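Local coordinates for VAO-type flavoprotein oxidase VAO615 (Myceliophthora thermophila, PDB 6F72) that carries bicovalently bound FAD and probably acts as an oxidoreductase whose reduced flavin reacts rapidly with molecular oxygen, its substrate still unidentified, at residues Thr305-Val318 with Leu367-Ile379. Numbering follows the deposited sequence.
Sequences TLLGFNDSAVGNEV and LRPFLDDLASRGI. With NAG (2-acetamido-2-deoxy-beta-D-glucopyranose), chain F.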
ATOM      1  N   THR A 305      14.657  10.670 -16.004  1.00 32.81           N
ATOM      2  CA  THR A 305      15.878   9.969 -16.371  1.00 33.32           C
ATOM      3  C   THR A 305      15.936   8.553 -15.845  1.00 33.06           C
ATOM      4  O   THR A 305      15.325   8.229 -14.821  1.00 32.43           O
ATOM      5  CB  THR A 305      17.162  10.721 -15.933  1.00 33.45           C
ATOM      6  OG1 THR A 305      18.276  10.176 -16.645  1.00 34.02           O
ATOM      7  CG2 THR A 305      17.409  10.618 -14.411  1.00 32.71           C
ATOM      8  N   LEU A 306      16.665   7.721 -16.582  1.00 33.75           N
ATOM      9  CA  LEU A 306      17.303   6.546 -16.023  1.00 33.86           C
ATOM     10  C   LEU A 306      18.691   6.995 -15.578  1.00 34.13           C
ATOM     11  O   LEU A 306      19.405   7.684 -16.321  1.00 34.56           O
ATOM     12  CB  LEU A 306      17.402   5.410 -17.056  1.00 34.58           C
ATOM     13  CG  LEU A 306      17.769   4.000 -16.567  1.00 34.60           C
ATOM     14  CD1 LEU A 306      17.129   2.951 -17.460  1.00 35.19           C
ATOM     15  CD2 LEU A 306      19.275   3.764 -16.501  1.00 35.38           C
ATOM     16  N   LEU A 307      19.053   6.612 -14.357  1.00 33.91           N
ATOM     17  CA  LEU A 307      20.410   6.773 -13.860  1.00 34.41           C
ATOM     18  C   LEU A 307      20.866   5.486 -13.185  1.00 34.65           C
ATOM     19  O   LEU A 307      20.372   5.130 -12.109  1.00 33.94           O
ATOM     20  CB  LEU A 307      20.509   7.983 -12.917  1.00 34.01           C
ATOM     21  CG  LEU A 307      21.770   8.219 -12.066  1.00 34.22           C
ATOM     22  CD1 LEU A 307      23.033   8.347 -12.912  1.00 34.90           C
ATOM     23  CD2 LEU A 307      21.569   9.446 -11.188  1.00 33.80           C
ATOM     24  N   GLY A 308      21.807   4.799 -13.828  1.00 35.85           N
ATOM     25  CA  GLY A 308      22.317   3.521 -13.340  1.00 36.72           C
ATOM     26  C   GLY A 308      23.826   3.460 -13.279  1.00 38.16           C
ATOM     27  O   GLY A 308      24.512   4.091 -14.081  1.00 38.65           O
ATOM     28  N   PHE A 309      24.338   2.700 -12.310  1.00 38.84           N
ATOM     29  CA  PHE A 309      25.773   2.426 -12.175  1.00 40.16           C
ATOM     30  C   PHE A 309      26.009   1.088 -11.481  1.00 41.24           C
ATOM     31  O   PHE A 309      25.153   0.626 -10.721  1.00 40.47           O
ATOM     32  CB  PHE A 309      26.501   3.567 -11.446  1.00 39.62           C
ATOM     33  CG  PHE A 309      26.042   3.802 -10.027  1.00 38.73           C
ATOM     34  CD1 PHE A 309      26.608   3.088  -8.961  1.00 38.64           C
ATOM     35  CD2 PHE A 309      25.069   4.775  -9.743  1.00 38.12           C
ATOM     36  CE1 PHE A 309      26.195   3.312  -7.650  1.00 38.05           C
ATOM     37  CE2 PHE A 309      24.661   5.011  -8.432  1.00 37.43           C
ATOM     38  CZ  PHE A 309      25.224   4.278  -7.386  1.00 37.59           C
ATOM     39  N   ASN A 310      27.175   0.487 -11.733  1.00 43.72           N
ATOM     40  CA  ASN A 310      27.513  -0.831 -11.180  1.00 45.66           C
ATOM     41  C   ASN A 310      28.974  -0.976 -10.694  1.00 45.62           C
ATOM     42  O   ASN A 310      29.710   0.009 -10.630  1.00 45.12           O
ATOM     43  CB  ASN A 310      27.113  -1.948 -12.160  1.00 48.88           C
ATOM     44  CG  ASN A 310      27.800  -1.840 -13.506  1.00 53.39           C
ATOM     45  OD1 ASN A 310      29.026  -1.872 -13.602  1.00 54.06           O
ATOM     46  ND2 ASN A 310      27.000  -1.724 -14.561  1.00 57.90           N
ATOM     47  N   ASP A 311      29.376  -2.203 -10.349  1.00 45.51           N
ATOM     48  CA  ASP A 311      30.722  -2.457  -9.804  1.00 45.65           C
ATOM     49  C   ASP A 311      31.735  -3.097 -10.774  1.00 46.30           C
ATOM     50  O   ASP A 311      32.863  -3.400 -10.380  1.00 46.84           O
ATOM     51  CB  ASP A 311      30.650  -3.208  -8.453  1.00 45.29           C
ATOM     52  CG  ASP A 311      30.124  -4.638  -8.569  1.00 45.40           C
ATOM     53  OD1 ASP A 311      29.938  -5.160  -9.688  1.00 45.58           O
ATOM     54  OD2 ASP A 311      29.902  -5.250  -7.505  1.00 45.14           O
ATOM     55  N   SER A 312      31.330  -3.253 -12.037  1.00 46.33           N
ATOM     56  CA  SER A 312      32.114  -3.944 -13.076  1.00 47.22           C
ATOM     57  C   SER A 312      33.424  -3.274 -13.480  1.00 47.64           C
ATOM     58  O   SER A 312      34.237  -3.885 -14.179  1.00 49.05           O
ATOM     59  CB  SER A 312      31.267  -4.159 -14.331  1.00 47.47           C
ATOM     60  OG  SER A 312      30.100  -4.897 -14.030  1.00 47.40           O
ATOM     61  N   ALA A 313      33.628  -2.034 -13.042  1.00 46.71           N
ATOM     62  CA  ALA A 313      34.823  -1.256 -13.378  1.00 46.73           C
ATOM     63  C   ALA A 313      35.598  -0.792 -12.147  1.00 46.31           C
ATOM     64  O   ALA A 313      36.791  -0.469 -12.246  1.00 47.26           O
ATOM     65  CB  ALA A 313      34.449  -0.060 -14.246  1.00 46.59           C
ATOM     66  N   VAL A 314      34.932  -0.770 -10.993  1.00 44.67           N
ATOM     67  CA  VAL A 314      35.517  -0.184  -9.772  1.00 44.04           C
ATOM     68  C   VAL A 314      35.630  -1.146  -8.584  1.00 43.75           C
ATOM     69  O   VAL A 314      36.319  -0.847  -7.596  1.00 43.80           O
ATOM     70  CB  VAL A 314      34.765   1.103  -9.326  1.00 43.14           C
ATOM     71  CG1 VAL A 314      35.038   2.250 -10.282  1.00 43.32           C
ATOM     72  CG2 VAL A 314      33.266   0.859  -9.163  1.00 41.94           C
ATOM     73  N   GLY A 315      34.955  -2.292  -8.689  1.00 43.37           N
ATOM     74  CA  GLY A 315      34.855  -3.253  -7.592  1.00 43.10           C
ATOM     75  C   GLY A 315      33.748  -2.872  -6.628  1.00 41.73           C
ATOM     76  O   GLY A 315      33.284  -1.730  -6.617  1.00 41.07           O
ATOM     77  N   ASN A 316      33.348  -3.829  -5.798  1.00 41.53           N
ATOM     78  CA  ASN A 316      32.173  -3.695  -4.936  1.00 40.52           C
ATOM     79  C   ASN A 316      32.311  -2.640  -3.839  1.00 40.22           C
ATOM     80  O   ASN A 316      31.315  -2.020  -3.438  1.00 39.26           O
ATOM     81  CB  ASN A 316      31.804  -5.045  -4.319  1.00 40.54           C
ATOM     82  CG  ASN A 316      30.365  -5.098  -3.854  1.00 39.56           C
ATOM     83  OD1 ASN A 316      30.094  -5.211  -2.661  1.00 39.28           O
ATOM     84  ND2 ASN A 316      29.434  -5.017  -4.799  1.00 38.92           N
ATOM     85  N   GLU A 317      33.536  -2.439  -3.362  1.00 41.05           N
ATOM     86  CA  GLU A 317      33.797  -1.477  -2.298  1.00 41.01           C
ATOM     87  C   GLU A 317      33.567  -0.019  -2.709  1.00 40.11           C
ATOM     88  O   GLU A 317      33.011   0.761  -1.924  1.00 39.41           O
ATOM     89  CB  GLU A 317      35.200  -1.671  -1.717  1.00 42.61           C
ATOM     90  CG  GLU A 317      35.231  -2.589  -0.499  1.00 43.65           C
ATOM     91  CD  GLU A 317      34.573  -1.979   0.743  1.00 43.49           C
ATOM     92  OE1 GLU A 317      34.606  -0.739   0.921  1.00 43.50           O
ATOM     93  OE2 GLU A 317      34.028  -2.749   1.565  1.00 43.67           O
ATOM     94  N   VAL A 318      33.997   0.332  -3.925  1.00 39.94           N
ATOM     95  CA  VAL A 318      33.792   1.679  -4.492  1.00 39.16           C
ATOM     96  C   VAL A 318      32.309   1.877  -4.824  1.00 37.92           C
ATOM     97  O   VAL A 318      31.770   2.971  -4.611  1.00 37.39           O
ATOM     98  CB  VAL A 318      34.703   1.959  -5.722  1.00 39.82           C
ATOM     99  CG1 VAL A 318      34.349   3.280  -6.402  1.00 39.50           C
ATOM    100  CG2 VAL A 318      36.180   1.970  -5.322  1.00 40.79           C
ATOM    101  N   LEU A 367      21.038  16.739 -12.615  1.00 34.43           N
ATOM    102  CA  LEU A 367      21.764  15.469 -12.594  1.00 34.53           C
ATOM    103  C   LEU A 367      23.280  15.627 -12.403  1.00 35.37           C
ATOM    104  O   LEU A 367      23.940  14.703 -11.906  1.00 35.06           O
ATOM    105  CB  LEU A 367      21.456  14.635 -13.840  1.00 34.45           C
ATOM    106  CG  LEU A 367      20.018  14.150 -14.060  1.00 33.87           C
ATOM    107  CD1 LEU A 367      20.004  13.231 -15.271  1.00 34.11           C
ATOM    108  CD2 LEU A 367      19.423  13.466 -12.829  1.00 32.90           C
ATOM    109  N   ARG A 368      23.797  16.808 -12.753  1.00 36.47           N
ATOM    110  CA  ARG A 368      25.237  17.104 -12.746  1.00 37.47           C
ATOM    111  C   ARG A 368      25.999  16.817 -11.438  1.00 37.32           C
ATOM    112  O   ARG A 368      27.132  16.325 -11.523  1.00 37.99           O
ATOM    113  CB  ARG A 368      25.530  18.516 -13.286  1.00 38.77           C
ATOM    114  CG  ARG A 368      26.923  18.696 -13.887  1.00 40.37           C
ATOM    115  CD  ARG A 368      27.140  17.844 -15.135  1.00 41.01           C
ATOM    116  NE  ARG A 368      28.429  17.140 -15.085  1.00 41.92           N
ATOM    117  CZ  ARG A 368      28.730  16.024 -15.759  1.00 42.08           C
ATOM    118  NH1 ARG A 368      27.845  15.436 -16.560  1.00 41.97           N
ATOM    119  NH2 ARG A 368      29.932  15.483 -15.626  1.00 42.69           N
ATOM    120  N   PRO A 369      25.399  17.078 -10.245  1.00 36.64           N
ATOM    121  CA  PRO A 369      26.136  16.681  -9.026  1.00 36.53           C
ATOM    122  C   PRO A 369      26.330  15.165  -8.884  1.00 35.95           C
ATOM    123  O   PRO A 369      27.434  14.723  -8.529  1.00 36.26           O
ATOM    124  CB  PRO A 369      25.262  17.208  -7.882  1.00 36.14           C
ATOM    125  CG  PRO A 369      24.404  18.257  -8.498  1.00 36.29           C
ATOM    126  CD  PRO A 369      24.155  17.792  -9.897  1.00 36.24           C
ATOM    127  N   PHE A 370      25.276  14.395  -9.173  1.00 35.10           N
ATOM    128  CA  PHE A 370      25.300  12.929  -9.113  1.00 34.57           C
ATOM    129  C   PHE A 370      26.294  12.350 -10.115  1.00 35.14           C
ATOM    130  O   PHE A 370      27.067  11.455  -9.766  1.00 35.31           O
ATOM    131  CB  PHE A 370      23.900  12.327  -9.345  1.00 33.78           C
ATOM    132  CG  PHE A 370      22.842  12.815  -8.382  1.00 33.10           C
ATOM    133  CD1 PHE A 370      22.642  12.172  -7.154  1.00 32.60           C
ATOM    134  CD2 PHE A 370      22.026  13.907  -8.713  1.00 33.00           C
ATOM    135  CE1 PHE A 370      21.663  12.616  -6.270  1.00 32.09           C
ATOM    136  CE2 PHE A 370      21.048  14.360  -7.831  1.00 32.48           C
ATOM    137  CZ  PHE A 370      20.864  13.714  -6.609  1.00 32.09           C
ATOM    138  N   LEU A 371      26.279  12.881 -11.343  1.00 35.66           N
ATOM    139  CA  LEU A 371      27.171  12.429 -12.429  1.00 36.49           C
ATOM    140  C   LEU A 371      28.649  12.765 -12.188  1.00 37.40           C
ATOM    141  O   LEU A 371      29.525  11.967 -12.544  1.00 37.94           O
ATOM    142  CB  LEU A 371      26.723  12.962 -13.806  1.00 36.87           C
ATOM    143  CG  LEU A 371      25.267  12.874 -14.299  1.00 36.37           C
ATOM    144  CD1 LEU A 371      25.165  13.282 -15.762  1.00 37.08           C
ATOM    145  CD2 LEU A 371      24.642  11.501 -14.092  1.00 35.70           C
ATOM    146  N   ASP A 372      28.914  13.932 -11.592  1.00 37.61           N
ATOM    147  CA  ASP A 372      30.268  14.323 -11.208  1.00 38.51           C
ATOM    148  C   ASP A 372      30.819  13.427 -10.105  1.00 38.43           C
ATOM    149  O   ASP A 372      32.007  13.068 -10.140  1.00 39.29           O
ATOM    150  CB  ASP A 372      30.328  15.790 -10.757  1.00 38.96           C
ATOM    151  CG  ASP A 372      30.276  16.777 -11.916  1.00 39.62           C
ATOM    152  OD1 ASP A 372      30.603  16.420 -13.070  1.00 40.09           O
ATOM    153  OD2 ASP A 372      29.903  17.938 -11.663  1.00 39.85           O
ATOM    154  N   ASP A 373      29.970  13.066  -9.136  1.00 37.56           N
ATOM    155  CA  ASP A 373      30.391  12.197  -8.031  1.00 37.45           C
ATOM    156  C   ASP A 373      30.824  10.825  -8.529  1.00 37.62           C
ATOM    157  O   ASP A 373      31.882  10.313  -8.129  1.00 38.14           O
ATOM    158  CB  ASP A 373      29.309  12.060  -6.960  1.00 36.60           C
ATOM    159  CG  ASP A 373      29.760  11.186  -5.792  1.00 36.69           C
ATOM    160  OD1 ASP A 373      29.584   9.953  -5.869  1.00 36.38           O
ATOM    161  OD2 ASP A 373      30.309  11.729  -4.807  1.00 37.03           O
ATOM    162  N   LEU A 374      30.007  10.249  -9.409  1.00 37.27           N
ATOM    163  CA  LEU A 374      30.317   8.971 -10.045  1.00 37.56           C
ATOM    164  C   LEU A 374      31.595   9.050 -10.888  1.00 38.70           C
ATOM    165  O   LEU A 374      32.461   8.173 -10.776  1.00 39.17           O
ATOM    166  CB  LEU A 374      29.121   8.467 -10.865  1.00 36.92           C
ATOM    167  CG  LEU A 374      27.875   8.127 -10.039  1.00 35.98           C
ATOM    168  CD1 LEU A 374      26.600   8.223 -10.870  1.00 35.47           C
ATOM    169  CD2 LEU A 374      28.008   6.763  -9.377  1.00 35.69           C
ATOM    170  N   ALA A 375      31.713  10.108 -11.698  1.00 39.26           N
ATOM    171  CA  ALA A 375      32.913  10.371 -12.507  1.00 40.58           C
ATOM    172  C   ALA A 375      34.186  10.386 -11.653  1.00 41.38           C
ATOM    173  O   ALA A 375      35.164   9.730 -12.006  1.00 42.07           O
ATOM    174  CB  ALA A 375      32.769  11.675 -13.286  1.00 40.85           C
ATOM    175  N   SER A 376      34.148  11.092 -10.518  1.00 41.50           N
ATOM    176  CA  SER A 376      35.303  11.208  -9.602  1.00 42.57           C
ATOM    177  C   SER A 376      35.687   9.878  -8.939  1.00 42.82           C
ATOM    178  O   SER A 376      36.791   9.734  -8.385  1.00 43.83           O
ATOM    179  CB  SER A 376      35.040  12.270  -8.526  1.00 42.31           C
ATOM    180  OG  SER A 376      34.262  11.733  -7.466  1.00 41.46           O
ATOM    181  N   ARG A 377      34.767   8.918  -8.999  1.00 42.24           N
ATOM    182  CA  ARG A 377      34.953   7.609  -8.391  1.00 42.39           C
ATOM    183  C   ARG A 377      35.262   6.518  -9.426  1.00 42.66           C
ATOM    184  O   ARG A 377      35.297   5.329  -9.094  1.00 42.62           O
ATOM    185  CB  ARG A 377      33.741   7.268  -7.522  1.00 41.77           C
ATOM    186  CG  ARG A 377      33.694   8.081  -6.235  1.00 41.95           C
ATOM    187  CD  ARG A 377      32.302   8.058  -5.646  1.00 41.63           C
ATOM    188  NE  ARG A 377      32.344   7.844  -4.206  1.00 42.02           N
ATOM    189  CZ  ARG A 377      32.189   8.786  -3.281  1.00 42.37           C
ATOM    190  NH1 ARG A 377      31.971  10.052  -3.613  1.00 42.54           N
ATOM    191  NH2 ARG A 377      32.250   8.452  -2.001  1.00 42.82           N
ATOM    192  N   GLY A 378      35.511   6.945 -10.665  1.00 42.99           N
ATOM    193  CA  GLY A 378      35.854   6.060 -11.774  1.00 43.65           C
ATOM    194  C   GLY A 378      34.693   5.244 -12.335  1.00 43.07           C
ATOM    195  O   GLY A 378      34.914   4.215 -12.980  1.00 43.51           O
ATOM    196  N   ILE A 379      33.465   5.701 -12.086  1.00 42.13           N
ATOM    197  CA  ILE A 379      32.242   5.036 -12.576  1.00 41.62           C
ATOM    198  C   ILE A 379      31.705   5.755 -13.814  1.00 41.64           C
ATOM    199  O   ILE A 379      31.559   6.975 -13.816  1.00 41.56           O
ATOM    200  CB  ILE A 379      31.158   4.938 -11.466  1.00 40.53           C
ATOM    201  CG1 ILE A 379      31.665   4.073 -10.298  1.00 40.66           C
ATOM    202  CG2 ILE A 379      29.866   4.351 -12.009  1.00 39.89           C
ATOM    203  CD1 ILE A 379      30.940   4.280  -8.987  1.00 39.82           C
TER
HETATM  204  C1  NAG F 609      27.479  -1.639 -15.922  1.00 42.61           C
HETATM  205  C2  NAG F 609      26.589  -2.437 -16.893  1.00 49.20           C
HETATM  206  C3  NAG F 609      27.076  -2.308 -18.343  1.00 49.32           C
HETATM  207  C4  NAG F 609      27.357  -0.851 -18.728  1.00 49.58           C
HETATM  208  C5  NAG F 609      28.349  -0.258 -17.714  1.00 48.51           C
HETATM  209  C6  NAG F 609      28.793   1.165 -18.055  1.00 50.41           C
HETATM  210  C7  NAG F 609      25.562  -4.428 -15.799  1.00 53.42           C
HETATM  211  C8  NAG F 609      25.765  -5.889 -15.519  1.00 53.18           C
HETATM  212  N2  NAG F 609      26.548  -3.842 -16.497  1.00 51.91           N
HETATM  213  O3  NAG F 609      26.107  -2.877 -19.231  1.00 50.65           O
HETATM  214  O4  NAG F 609      27.857  -0.782 -20.073  1.00 51.50           O
HETATM  215  O5  NAG F 609      27.771  -0.307 -16.392  1.00 45.44           O
HETATM  216  O6  NAG F 609      27.745   2.099 -17.770  1.00 53.36           O
HETATM  217  O7  NAG F 609      24.559  -3.845 -15.405  1.00 54.45           O
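One face of the F309 ring receives the methyl CD2 of L374, a CH-pi contact 3.7 Å from the ring centroid and 17° off the normal, while I379 CG2 approaches obliquely and rests 3.5 Å from F309 CB. The F370 ring, with L367 O in plane at its edge, turns away from the strand to meet F333 and F340 edge-to-face; just its CB touches L307 CD2.

Strand 302-310 lies between strands 382-388 and 348-356 of an antiparallel seven-stranded sheet, and the helix ending at 376 packs on it, the axes 10.9 Å apart at closest approach and crossing at 16°. Side chains alternate along the strand, and T305, L307 and F309 point to the helix. T305 and L367 meet tip to tip. L307 reaches the helix because its chi1 of 169° swings CG away from the backbone N, setting CD1 3.7 Å from L371 CD2, with L374 CD1 also near.

At the helix C-terminus a Schellman motif, with G378 N bonded to A375 O and I379 N to L374 O, turns the chain back; R377 N reaches L374 O from the opposite face of its plane. V314 CG1 lies 3.3 Å from both R377 O and G378 O, and the V314 and I379 side chains cross at about a right angle, with V314 CG2 3.8 Å from I379 CG1. N310, its side chain directed away from the helix and glycosylated through ND2, keeps OD1 for an Asx turn to S312 N.

No hydrogen bond or salt bridge joins the two segments; R377 NH1 pairs instead with D373 OD2, 2.6 Å away in its own segment. The contact is mostly apolar, with the V314 and V318 CG1 methyls lying against R377 O.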